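Local coordinates for cytoplasmic protein (Cryptococcus neoformans var. grubii serotype A, PDB 7LPO), which probably hydrolyses steryl beta-glucosides, as a sterylglucosidase of glycoside hydrolase family 5, at residues A[171-183]-A[194-207]. Residues are numbered along the deposited sequence; the frame is centred on the assembly and turned at random.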
ATOM      1  N   LEU A 171      -8.281  -1.347  25.008  1.00 15.74           N
ATOM      2  CA  LEU A 171      -7.302  -0.675  24.164  1.00 16.36           C
ATOM      3  C   LEU A 171      -7.363   0.834  24.341  1.00 17.30           C
ATOM      4  O   LEU A 171      -6.327   1.496  24.457  1.00 20.70           O
ATOM      5  CB  LEU A 171      -7.549  -1.043  22.699  1.00 18.09           C
ATOM      6  CG  LEU A 171      -7.278  -2.499  22.313  1.00 20.97           C
ATOM      7  CD1 LEU A 171      -7.927  -2.877  20.985  1.00 21.51           C
ATOM      8  CD2 LEU A 171      -5.754  -2.703  22.259  1.00 21.74           C
ATOM      9  N   THR A 172      -8.571   1.391  24.383  1.00 18.65           N
ATOM     10  CA  THR A 172      -8.734   2.839  24.458  1.00 19.74           C
ATOM     11  C   THR A 172      -8.355   3.372  25.834  1.00 17.45           C
ATOM     12  O   THR A 172      -7.656   4.385  25.943  1.00 15.92           O
ATOM     13  CB  THR A 172     -10.179   3.207  24.116  1.00 25.10           C
ATOM     14  OG1 THR A 172     -10.455   2.840  22.757  1.00 25.76           O
ATOM     15  CG2 THR A 172     -10.424   4.698  24.313  1.00 27.53           C
ATOM     16  N   ALA A 173      -8.825   2.715  26.900  1.00 19.62           N
ATOM     17  CA  ALA A 173      -8.546   3.201  28.251  1.00 19.00           C
ATOM     18  C   ALA A 173      -7.046   3.287  28.508  1.00 21.93           C
ATOM     19  O   ALA A 173      -6.569   4.244  29.128  1.00 23.93           O
ATOM     20  CB  ALA A 173      -9.215   2.290  29.280  1.00 20.14           C
ATOM     21  N   THR A 174      -6.285   2.301  28.031  1.00 19.09           N
ATOM     22  CA  THR A 174      -4.843   2.256  28.243  1.00 16.79           C
ATOM     23  C   THR A 174      -4.053   3.010  27.176  1.00 16.83           C
ATOM     24  O   THR A 174      -2.826   3.083  27.267  1.00 15.37           O
ATOM     25  CB  THR A 174      -4.355   0.801  28.280  1.00 16.40           C
ATOM     26  OG1 THR A 174      -4.583   0.190  27.002  1.00 17.19           O
ATOM     27  CG2 THR A 174      -5.058  -0.005  29.380  1.00 15.88           C
ATOM     28  N   ALA A 175      -4.711   3.565  26.167  1.00 16.37           N
ATOM     29  CA  ALA A 175      -4.015   4.192  25.053  1.00 16.08           C
ATOM     30  C   ALA A 175      -3.128   3.191  24.315  1.00 15.98           C
ATOM     31  O   ALA A 175      -2.133   3.563  23.693  1.00 18.19           O
ATOM     32  CB  ALA A 175      -3.190   5.390  25.532  1.00 20.11           C
ATOM     33  N   ALA A 176      -3.475   1.906  24.387  1.00 15.18           N
ATOM     34  CA  ALA A 176      -2.719   0.887  23.672  1.00 15.12           C
ATOM     35  C   ALA A 176      -2.984   0.944  22.176  1.00 15.04           C
ATOM     36  O   ALA A 176      -2.161   0.470  21.395  1.00 14.99           O
ATOM     37  CB  ALA A 176      -3.068  -0.495  24.224  1.00 19.36           C
ATOM     38  N   ALA A 177      -4.116   1.504  21.770  1.00 15.03           N
ATOM     39  CA  ALA A 177      -4.412   1.790  20.376  1.00 14.96           C
ATOM     40  C   ALA A 177      -5.462   2.890  20.343  1.00 14.99           C
ATOM     41  O   ALA A 177      -6.290   2.998  21.255  1.00 15.04           O
ATOM     42  CB  ALA A 177      -4.914   0.551  19.630  1.00 14.91           C
ATOM     43  N   TYR A 178      -5.424   3.705  19.287  1.00 15.87           N
ATOM     44  CA  TYR A 178      -6.437   4.724  19.048  1.00 15.80           C
ATOM     45  C   TYR A 178      -7.331   4.227  17.921  1.00 16.88           C
ATOM     46  O   TYR A 178      -6.875   4.067  16.783  1.00 17.54           O
ATOM     47  CB  TYR A 178      -5.819   6.072  18.692  1.00 18.45           C
ATOM     48  CG  TYR A 178      -5.091   6.735  19.825  1.00 22.22           C
ATOM     49  CD1 TYR A 178      -5.631   6.756  21.108  1.00 23.42           C
ATOM     50  CD2 TYR A 178      -3.852   7.341  19.618  1.00 23.05           C
ATOM     51  CE1 TYR A 178      -4.960   7.349  22.155  1.00 23.31           C
ATOM     52  CE2 TYR A 178      -3.177   7.954  20.658  1.00 22.51           C
ATOM     53  CZ  TYR A 178      -3.737   7.954  21.920  1.00 24.28           C
ATOM     54  OH  TYR A 178      -3.079   8.560  22.960  1.00 25.54           O
ATOM     55  N   LEU A 179      -8.593   3.980  18.241  1.00 15.09           N
ATOM     56  CA  LEU A 179      -9.592   3.559  17.272  1.00 16.63           C
ATOM     57  C   LEU A 179     -10.427   4.764  16.870  1.00 17.35           C
ATOM     58  O   LEU A 179     -10.888   5.520  17.732  1.00 18.58           O
ATOM     59  CB  LEU A 179     -10.499   2.479  17.859  1.00 21.31           C
ATOM     60  CG  LEU A 179      -9.971   1.049  17.895  1.00 25.65           C
ATOM     61  CD1 LEU A 179      -8.547   0.982  18.379  1.00 28.73           C
ATOM     62  CD2 LEU A 179     -10.895   0.215  18.790  1.00 25.65           C
ATOM     63  N   HIS A 180     -10.641   4.923  15.567  1.00 16.48           N
ATOM     64  CA  HIS A 180     -11.443   6.037  15.084  1.00 14.87           C
ATOM     65  C   HIS A 180     -12.814   6.077  15.757  1.00 14.99           C
ATOM     66  O   HIS A 180     -13.290   7.144  16.166  1.00 14.97           O
ATOM     67  CB  HIS A 180     -11.594   5.924  13.571  1.00 14.80           C
ATOM     68  CG  HIS A 180     -12.189   7.137  12.940  1.00 14.81           C
ATOM     69  ND1 HIS A 180     -12.560   7.179  11.613  1.00 14.76           N
ATOM     70  CD2 HIS A 180     -12.467   8.360  13.449  1.00 14.86           C
ATOM     71  CE1 HIS A 180     -13.045   8.376  11.334  1.00 14.78           C
ATOM     72  NE2 HIS A 180     -12.996   9.113  12.430  1.00 14.84           N
ATOM     73  N   CYS A 181     -13.461   4.926  15.891  1.00 15.09           N
ATOM     74  CA  CYS A 181     -14.818   4.905  16.424  1.00 19.68           C
ATOM     75  C   CYS A 181     -14.878   5.082  17.938  1.00 21.35           C
ATOM     76  O   CYS A 181     -15.977   5.261  18.470  1.00 21.18           O
ATOM     77  CB  CYS A 181     -15.515   3.601  16.026  1.00 18.59           C
ATOM     78  SG  CYS A 181     -14.938   2.145  16.917  1.00 18.28           S
ATOM     79  N   GLU A 182     -13.739   5.057  18.642  1.00 22.72           N
ATOM     80  CA  GLU A 182     -13.710   5.310  20.080  1.00 20.07           C
ATOM     81  C   GLU A 182     -12.848   6.522  20.409  1.00 18.02           C
ATOM     82  O   GLU A 182     -12.259   6.602  21.489  1.00 16.36           O
ATOM     83  CB  GLU A 182     -13.219   4.077  20.842  1.00 21.90           C
ATOM     84  CG  GLU A 182     -14.083   2.832  20.608  1.00 24.65           C
ATOM     85  CD  GLU A 182     -13.767   1.673  21.556  1.00 26.27           C
ATOM     86  OE1 GLU A 182     -12.714   1.701  22.227  1.00 27.16           O
ATOM     87  OE2 GLU A 182     -14.580   0.722  21.627  1.00 26.52           O
ATOM     88  N   TRP A 183     -12.747   7.465  19.477  1.00 19.97           N
ATOM     89  CA  TRP A 183     -11.988   8.686  19.714  1.00 21.99           C
ATOM     90  C   TRP A 183     -12.937   9.834  20.005  1.00 22.76           C
ATOM     91  O   TRP A 183     -13.914  10.005  19.265  1.00 22.46           O
ATOM     92  CB  TRP A 183     -11.126   9.041  18.499  1.00 23.58           C
ATOM     93  CG  TRP A 183     -10.431  10.346  18.697  1.00 23.58           C
ATOM     94  CD1 TRP A 183     -10.955  11.596  18.516  1.00 25.40           C
ATOM     95  CD2 TRP A 183      -9.088  10.534  19.152  1.00 25.50           C
ATOM     96  NE1 TRP A 183     -10.018  12.551  18.836  1.00 27.77           N
ATOM     97  CE2 TRP A 183      -8.861  11.922  19.217  1.00 27.36           C
ATOM     98  CE3 TRP A 183      -8.056   9.662  19.511  1.00 26.82           C
ATOM     99  CZ2 TRP A 183      -7.647  12.456  19.625  1.00 28.69           C
ATOM    100  CZ3 TRP A 183      -6.850  10.194  19.910  1.00 28.35           C
ATOM    101  CH2 TRP A 183      -6.652  11.579  19.961  1.00 29.66           C
ATOM    102  N   PHE A 194     -11.268  13.092  14.725  1.00 22.55           N
ATOM    103  CA  PHE A 194     -10.088  12.227  14.680  1.00 19.63           C
ATOM    104  C   PHE A 194      -8.926  12.962  14.010  1.00 16.90           C
ATOM    105  O   PHE A 194      -9.056  13.368  12.846  1.00 17.44           O
ATOM    106  CB  PHE A 194     -10.444  10.951  13.917  1.00 19.51           C
ATOM    107  CG  PHE A 194      -9.561   9.774  14.222  1.00 17.97           C
ATOM    108  CD1 PHE A 194      -9.153   9.502  15.509  1.00 19.55           C
ATOM    109  CD2 PHE A 194      -9.158   8.927  13.207  1.00 18.76           C
ATOM    110  CE1 PHE A 194      -8.341   8.419  15.777  1.00 19.44           C
ATOM    111  CE2 PHE A 194      -8.358   7.834  13.470  1.00 19.38           C
ATOM    112  CZ  PHE A 194      -7.942   7.583  14.753  1.00 19.49           C
ATOM    113  N   PRO A 195      -7.804  13.181  14.698  1.00 16.84           N
ATOM    114  CA  PRO A 195      -6.728  13.981  14.095  1.00 17.99           C
ATOM    115  C   PRO A 195      -6.192  13.347  12.819  1.00 20.07           C
ATOM    116  O   PRO A 195      -6.088  12.124  12.694  1.00 19.07           O
ATOM    117  CB  PRO A 195      -5.655  14.036  15.194  1.00 18.03           C
ATOM    118  CG  PRO A 195      -6.382  13.773  16.463  1.00 20.50           C
ATOM    119  CD  PRO A 195      -7.527  12.847  16.107  1.00 19.84           C
ATOM    120  N   ALA A 196      -5.836  14.204  11.871  1.00 22.84           N
ATOM    121  CA  ALA A 196      -5.340  13.760  10.575  1.00 24.65           C
ATOM    122  C   ALA A 196      -4.162  12.808  10.716  1.00 21.99           C
ATOM    123  O   ALA A 196      -3.145  13.138  11.337  1.00 20.45           O
ATOM    124  CB  ALA A 196      -4.926  14.973   9.741  1.00 26.70           C
ATOM    125  N   MET A 197      -4.302  11.629  10.113  1.00 20.58           N
ATOM    126  CA  MET A 197      -3.215  10.669   9.953  1.00 19.76           C
ATOM    127  C   MET A 197      -2.688  10.154  11.282  1.00 18.99           C
ATOM    128  O   MET A 197      -1.588   9.586  11.339  1.00 20.26           O
ATOM    129  CB  MET A 197      -2.064  11.281   9.152  1.00 19.78           C
ATOM    130  CG  MET A 197      -2.381  11.582   7.684  1.00 20.21           C
ATOM    131  SD  MET A 197      -3.386  10.333   6.843  1.00 23.99           S
ATOM    132  CE  MET A 197      -2.165   9.340   6.074  1.00 21.13           C
ATOM    133  N   ILE A 198      -3.432  10.341  12.373  1.00 14.76           N
ATOM    134  CA  ILE A 198      -2.944   9.828  13.642  1.00 14.80           C
ATOM    135  C   ILE A 198      -3.019   8.307  13.677  1.00 14.76           C
ATOM    136  O   ILE A 198      -2.338   7.676  14.491  1.00 14.78           O
ATOM    137  CB  ILE A 198      -3.714  10.452  14.819  1.00 14.87           C
ATOM    138  CG1 ILE A 198      -2.917  10.272  16.115  1.00 19.92           C
ATOM    139  CG2 ILE A 198      -5.080   9.848  14.951  1.00 16.70           C
ATOM    140  CD1 ILE A 198      -3.466  11.079  17.288  1.00 23.55           C
ATOM    141  N   TRP A 199      -3.810   7.696  12.789  1.00 14.72           N
ATOM    142  CA  TRP A 199      -3.952   6.244  12.814  1.00 14.69           C
ATOM    143  C   TRP A 199      -2.598   5.563  12.710  1.00 14.66           C
ATOM    144  O   TRP A 199      -2.408   4.459  13.248  1.00 14.67           O
ATOM    145  CB  TRP A 199      -4.881   5.783  11.684  1.00 14.64           C
ATOM    146  CG  TRP A 199      -4.300   5.958  10.312  1.00 14.58           C
ATOM    147  CD1 TRP A 199      -4.528   6.991   9.447  1.00 14.57           C
ATOM    148  CD2 TRP A 199      -3.399   5.071   9.646  1.00 14.53           C
ATOM    149  NE1 TRP A 199      -3.812   6.805   8.283  1.00 16.44           N
ATOM    150  CE2 TRP A 199      -3.112   5.633   8.384  1.00 14.50           C
ATOM    151  CE3 TRP A 199      -2.804   3.852   9.993  1.00 16.38           C
ATOM    152  CZ2 TRP A 199      -2.251   5.031   7.484  1.00 14.45           C
ATOM    153  CZ3 TRP A 199      -1.952   3.252   9.087  1.00 15.48           C
ATOM    154  CH2 TRP A 199      -1.687   3.843   7.848  1.00 14.44           C
ATOM    155  N   GLY A 200      -1.642   6.210  12.038  1.00 14.65           N
ATOM    156  CA  GLY A 200      -0.348   5.599  11.798  1.00 14.62           C
ATOM    157  C   GLY A 200       0.506   5.471  13.045  1.00 14.67           C
ATOM    158  O   GLY A 200       1.380   4.596  13.107  1.00 14.66           O
ATOM    159  N   THR A 201       0.275   6.323  14.045  1.00 14.73           N
ATOM    160  CA  THR A 201       1.007   6.227  15.307  1.00 14.78           C
ATOM    161  C   THR A 201       0.669   4.963  16.094  1.00 14.80           C
ATOM    162  O   THR A 201       1.369   4.640  17.065  1.00 14.84           O
ATOM    163  CB  THR A 201       0.737   7.458  16.196  1.00 14.85           C
ATOM    164  OG1 THR A 201      -0.619   7.456  16.673  1.00 14.87           O
ATOM    165  CG2 THR A 201       1.006   8.745  15.427  1.00 14.84           C
ATOM    166  N   ASN A 202      -0.390   4.247  15.712  1.00 14.77           N
ATOM    167  CA  ASN A 202      -0.691   2.992  16.386  1.00 14.78           C
ATOM    168  C   ASN A 202       0.476   2.020  16.290  1.00 14.75           C
ATOM    169  O   ASN A 202       0.672   1.209  17.194  1.00 14.78           O
ATOM    170  CB  ASN A 202      -1.976   2.392  15.817  1.00 14.74           C
ATOM    171  CG  ASN A 202      -3.229   3.046  16.413  1.00 14.79           C
ATOM    172  OD1 ASN A 202      -3.367   3.150  17.625  1.00 14.85           O
ATOM    173  ND2 ASN A 202      -4.118   3.506  15.565  1.00 14.76           N
ATOM    174  N   TYR A 203       1.301   2.126  15.245  1.00 14.71           N
ATOM    175  CA  TYR A 203       2.472   1.253  15.146  1.00 14.69           C
ATOM    176  C   TYR A 203       3.418   1.416  16.331  1.00 14.75           C
ATOM    177  O   TYR A 203       4.180   0.493  16.640  1.00 14.75           O
ATOM    178  CB  TYR A 203       3.261   1.514  13.856  1.00 14.64           C
ATOM    179  CG  TYR A 203       2.645   0.932  12.605  1.00 14.58           C
ATOM    180  CD1 TYR A 203       2.488  -0.450  12.446  1.00 14.55           C
ATOM    181  CD2 TYR A 203       2.235   1.759  11.573  1.00 14.55           C
ATOM    182  CE1 TYR A 203       1.923  -0.985  11.297  1.00 14.50           C
ATOM    183  CE2 TYR A 203       1.678   1.240  10.420  1.00 14.49           C
ATOM    184  CZ  TYR A 203       1.509  -0.130  10.286  1.00 14.47           C
ATOM    185  OH  TYR A 203       0.934  -0.626   9.130  1.00 14.42           O
ATOM    186  N   THR A 204       3.388   2.566  16.997  1.00 14.80           N
ATOM    187  CA  THR A 204       4.263   2.842  18.129  1.00 14.86           C
ATOM    188  C   THR A 204       3.468   3.031  19.416  1.00 14.93           C
ATOM    189  O   THR A 204       3.915   3.727  20.329  1.00 14.99           O
ATOM    190  CB  THR A 204       5.147   4.065  17.856  1.00 17.66           C
ATOM    191  OG1 THR A 204       4.351   5.210  17.539  1.00 14.87           O
ATOM    192  CG2 THR A 204       6.094   3.797  16.679  1.00 15.11           C
ATOM    193  N   HIS A 205       2.294   2.416  19.503  1.00 14.92           N
ATOM    194  CA  HIS A 205       1.601   2.241  20.769  1.00 14.98           C
ATOM    195  C   HIS A 205       1.608   0.764  21.147  1.00 14.98           C
ATOM    196  O   HIS A 205       1.966  -0.107  20.350  1.00 14.92           O
ATOM    197  CB  HIS A 205       0.176   2.779  20.690  1.00 14.98           C
ATOM    198  CG  HIS A 205       0.084   4.270  20.775  1.00 15.98           C
ATOM    199  ND1 HIS A 205       0.608   5.099  19.812  1.00 19.72           N
ATOM    200  CD2 HIS A 205      -0.486   5.084  21.697  1.00 17.13           C
ATOM    201  CE1 HIS A 205       0.359   6.358  20.125  1.00 17.93           C
ATOM    202  NE2 HIS A 205      -0.304   6.376  21.266  1.00 17.83           N
ATOM    203  N   LEU A 206       1.159   0.488  22.369  1.00 15.04           N
ATOM    204  CA  LEU A 206       1.503  -0.768  23.037  1.00 15.39           C
ATOM    205  C   LEU A 206       0.943  -1.997  22.322  1.00 15.00           C
ATOM    206  O   LEU A 206       1.599  -3.044  22.267  1.00 14.98           O
ATOM    207  CB  LEU A 206       1.011  -0.720  24.484  1.00 15.13           C
ATOM    208  CG  LEU A 206       1.160  -2.008  25.301  1.00 16.02           C
ATOM    209  CD1 LEU A 206       2.612  -2.427  25.314  1.00 16.75           C
ATOM    210  CD2 LEU A 206       0.644  -1.853  26.732  1.00 16.12           C
ATOM    211  N   ALA A 207      -0.271  -1.912  21.786  1.00 15.07           N
ATOM    212  CA  ALA A 207      -0.858  -3.108  21.189  1.00 15.58           C
ATOM    213  C   ALA A 207      -0.057  -3.553  19.971  1.00 16.78           C
ATOM    214  O   ALA A 207       0.349  -4.718  19.868  1.00 18.03           O
ATOM    215  CB  ALA A 207      -2.321  -2.858  20.820  1.00 15.29           C
TER
HETATM  216  O   HOH W   1       0.766   2.848  24.046  1.00 15.17           O
HETATM  217  O   HOH W   2      -1.327  -0.087  18.817  1.00 14.84           O
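Ala176 and Leu206 bring the backbones of 171-183 and 194-207 closest, their CA atoms 4.6 Å apart, where an irregular run leaving a type I turn at Thr172-Ala175 meets the first turn of helix 206-221. Ala207 N donates to Ala176 O (3.1 Å), and Leu206 N is joined to Ala175 O through a water, so these two early amides of the helix, with His205 as N-cap residue, are met from the facing loop. A second water donates to the carbonyls of both Ala176 and Asn202. Further along, the carboxamide of Asn202 grips the backbone of Tyr178 at both ends. Tyr178 N donates to Asn202 OD1 (2.7 Å), nearly straight and in the plane of the Asn202 side-chain carbonyl, on a lone pair of OD1. Asn202 ND2 returns a bond to Tyr178 O (3.1 Å). In this family 5 glycosidase, whose catalytic domain is a TIM barrel, 171-183 lies in the long connection after helix 159-163, and 194-207 closes that connection and enters helix 206-221; the 3-10 segment 198-203 thus packs against an earlier part of it. His205 ND1 donates to Thr201 O, which helps set the ring's rotation, with CD2 at Ala175 O in the ring plane, while NE2 approaches Tyr178 CE2 obliquely (3.3 Å). At the other end His180, Trp183 and Phe194 form an aromatic cluster. With CG of Phe194 anti to the backbone N (chi1 -158°), His180 CA packs over one face of its ring as a CH-pi contact, the imidazole slid aside and nearly parallel. The CD1 edge of Phe194 is directed at the indole face, 3.5 Å from Trp183 CG. Pro195 CD rests on that same face, 3.5 Å from Trp183 CE2. His180 ND1 is hydrogen-bonded to Ser55 OG and NE2 to Pro191 O.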